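Local structure of agmatine ureohydrolase (Thermoplasma volcanium GSS1, 3PZL) at residues R223-V228 against G267-E272. The protein probably hydrolyses agmatine to putrescine and urea, as a member of the arginase family that binds two manganese ions per subunit. Numbering follows the deposited sequence.
Sequences RVYISV and GFDIVE
Ile226 and Val228 zip onto Gly267, Asp269 and Val271 through parallel backbone hydrogen bonds, the strand axes 4.9 Å apart at closest approach and only 5° from parallel. The two strands, with helix 251-261 between them in sequence, form a beta-alpha-beta unit at the middle of the parallel sheet of the arginase fold. Ile226 spans the ladder: its N bonds Gly267 O at 3.1 Å, and its O accepts Asp269 N. Farther along, Val228 N gives to Asp269 O and Val228 O takes Val271 N at 3.0 Å.

On one face of the sheet the contact is polar although buried. The Asp269 carboxylate, turned between its own backbone N and carbonyl carbon (chi1 73°), reaches back toward strand 223-228 and is gripped through both oxygens. Ser227 OG donates to OD1 at 2.6 Å on the syn side. The Tyr225 hydroxyl comes to OD2 from above the carboxylate plane, and the ring and carboxylate planes stand 74° apart. Because Tyr225 has CG anti to its backbone N, its ring slants across toward the neighbouring strand, one face over Gly267 O, offset toward the rim, and its hydroxyl at Asp269. Thr127 bonds both Ser227 OG and Asp269 OD2, and Ser227 OG also bonds NE2 of the manganese ligand His124, so Ser227 is in the second shell of the manganese site, with Asp269 and Thr127 behind it; strand 223-229 itself ends in another ligand, Asp229.

The opposite face is greasy. Phe268, stacked on Phe293 of helix 281-303, makes an apolar contact from CD1 to Ile226 CB at 3.7 Å. Its ring edge meets Ile226 O and the methyl CG2 of Val228, the latter 3.5 Å from Phe268 CE1.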
loop_
_atom_site.group_PDB
_atom_site.type_symbol
_atom_site.label_atom_id
_atom_site.label_comp_id
_atom_site.label_asym_id
_atom_site.label_seq_id
_atom_site.Cartn_x
_atom_site.Cartn_y
_atom_site.Cartn_z
ATOM N N ARG B 223 38.610 20.776 -7.726
ATOM C CA ARG B 223 37.769 19.668 -8.142
ATOM C C ARG B 223 36.860 19.212 -6.991
ATOM O O ARG B 223 37.137 19.503 -5.812
ATOM C CB ARG B 223 38.642 18.525 -8.668
ATOM C CG ARG B 223 39.236 18.823 -10.044
ATOM C CD ARG B 223 40.541 18.118 -10.193
ATOM N NE ARG B 223 40.428 16.768 -10.732
ATOM C CZ ARG B 223 41.271 15.777 -10.434
ATOM N NH1 ARG B 223 42.268 15.985 -9.574
ATOM N NH2 ARG B 223 41.107 14.566 -10.979
ATOM N N VAL B 224 35.768 18.524 -7.315
ATOM C CA VAL B 224 34.959 17.928 -6.255
ATOM C C VAL B 224 34.479 16.506 -6.514
ATOM O O VAL B 224 34.545 15.973 -7.636
ATOM C CB VAL B 224 33.785 18.807 -5.855
ATOM C CG1 VAL B 224 34.281 20.149 -5.344
ATOM C CG2 VAL B 224 32.797 18.987 -7.012
ATOM N N TYR B 225 34.032 15.885 -5.431
ATOM C CA TYR B 225 33.257 14.668 -5.495
ATOM C C TYR B 225 31.944 15.025 -4.808
ATOM O O TYR B 225 31.948 15.663 -3.738
ATOM C CB TYR B 225 33.989 13.504 -4.799
ATOM C CG TYR B 225 33.199 12.213 -4.821
ATOM C CD1 TYR B 225 32.214 11.971 -3.867
ATOM C CD2 TYR B 225 33.430 11.242 -5.801
ATOM C CE1 TYR B 225 31.469 10.797 -3.888
ATOM C CE2 TYR B 225 32.689 10.054 -5.833
ATOM C CZ TYR B 225 31.711 9.835 -4.872
ATOM O OH TYR B 225 30.941 8.692 -4.852
ATOM N N ILE B 226 30.828 14.636 -5.428
ATOM C CA ILE B 226 29.510 14.979 -4.902
ATOM C C ILE B 226 28.796 13.747 -4.404
ATOM O O ILE B 226 28.538 12.816 -5.158
ATOM C CB ILE B 226 28.611 15.665 -5.938
ATOM C CG1 ILE B 226 29.378 16.762 -6.670
ATOM C CG2 ILE B 226 27.371 16.220 -5.244
ATOM C CD1 ILE B 226 28.592 17.475 -7.719
ATOM N N SER B 227 28.470 13.755 -3.123
ATOM C CA SER B 227 27.735 12.652 -2.520
ATOM C C SER B 227 26.360 13.111 -1.998
ATOM O O SER B 227 26.278 13.966 -1.090
ATOM C CB SER B 227 28.539 12.050 -1.398
ATOM O OG SER B 227 27.934 10.843 -1.040
ATOM N N VAL B 228 25.290 12.564 -2.585
ATOM C CA VAL B 228 23.941 12.975 -2.232
ATOM C C VAL B 228 23.205 11.927 -1.378
ATOM O O VAL B 228 22.781 10.862 -1.875
ATOM C CB VAL B 228 23.132 13.291 -3.451
ATOM C CG1 VAL B 228 21.858 13.905 -3.049
ATOM C CG2 VAL B 228 23.848 14.236 -4.316
ATOM N N GLY B 267 33.528 12.499 -9.518
ATOM C CA GLY B 267 32.662 11.367 -9.215
ATOM C C GLY B 267 31.370 11.808 -8.561
ATOM O O GLY B 267 31.299 12.897 -8.006
ATOM N N PHE B 268 30.368 10.944 -8.603
ATOM C CA PHE B 268 29.053 11.258 -8.101
ATOM C C PHE B 268 28.358 10.031 -7.503
ATOM O O PHE B 268 28.569 8.909 -7.953
ATOM C CB PHE B 268 28.241 11.818 -9.263
ATOM C CG PHE B 268 26.880 12.334 -8.880
ATOM C CD1 PHE B 268 26.697 13.025 -7.708
ATOM C CD2 PHE B 268 25.785 12.170 -9.739
ATOM C CE1 PHE B 268 25.440 13.525 -7.359
ATOM C CE2 PHE B 268 24.512 12.669 -9.401
ATOM C CZ PHE B 268 24.340 13.354 -8.204
ATOM N N ASP B 269 27.514 10.242 -6.500
ATOM C CA ASP B 269 26.681 9.161 -5.986
ATOM C C ASP B 269 25.349 9.589 -5.393
ATOM O O ASP B 269 25.160 10.767 -5.061
ATOM C CB ASP B 269 27.444 8.258 -5.027
ATOM C CG ASP B 269 27.712 8.888 -3.681
ATOM O OD1 ASP B 269 26.906 9.678 -3.171
ATOM O OD2 ASP B 269 28.761 8.557 -3.111
ATOM N N ILE B 270 24.420 8.631 -5.305
ATOM C CA ILE B 270 23.064 8.857 -4.780
ATOM C C ILE B 270 22.732 7.697 -3.855
ATOM O O ILE B 270 22.896 6.554 -4.248
ATOM C CB ILE B 270 21.994 8.975 -5.916
ATOM C CG1 ILE B 270 22.444 9.993 -6.979
ATOM C CG2 ILE B 270 20.611 9.356 -5.355
ATOM C CD1 ILE B 270 21.696 9.933 -8.297
ATOM N N VAL B 271 22.293 7.985 -2.634
ATOM C CA VAL B 271 22.181 6.961 -1.616
ATOM C C VAL B 271 21.083 7.205 -0.592
ATOM O O VAL B 271 20.590 8.302 -0.430
ATOM C CB VAL B 271 23.515 6.785 -0.840
ATOM C CG1 VAL B 271 24.649 6.422 -1.775
ATOM C CG2 VAL B 271 23.853 8.051 -0.018
ATOM N N GLU B 272 20.739 6.161 0.135
ATOM C CA GLU B 272 19.885 6.248 1.332
ATOM C C GLU B 272 18.422 6.537 1.055
ATOM O O GLU B 272 17.766 7.185 1.892
ATOM C CB GLU B 272 20.413 7.245 2.374
ATOM C CG GLU B 272 21.738 6.883 2.997
ATOM C CD GLU B 272 21.620 5.759 4.007
ATOM O OE1 GLU B 272 20.489 5.562 4.503
ATOM O OE2 GLU B 272 22.632 5.063 4.307
#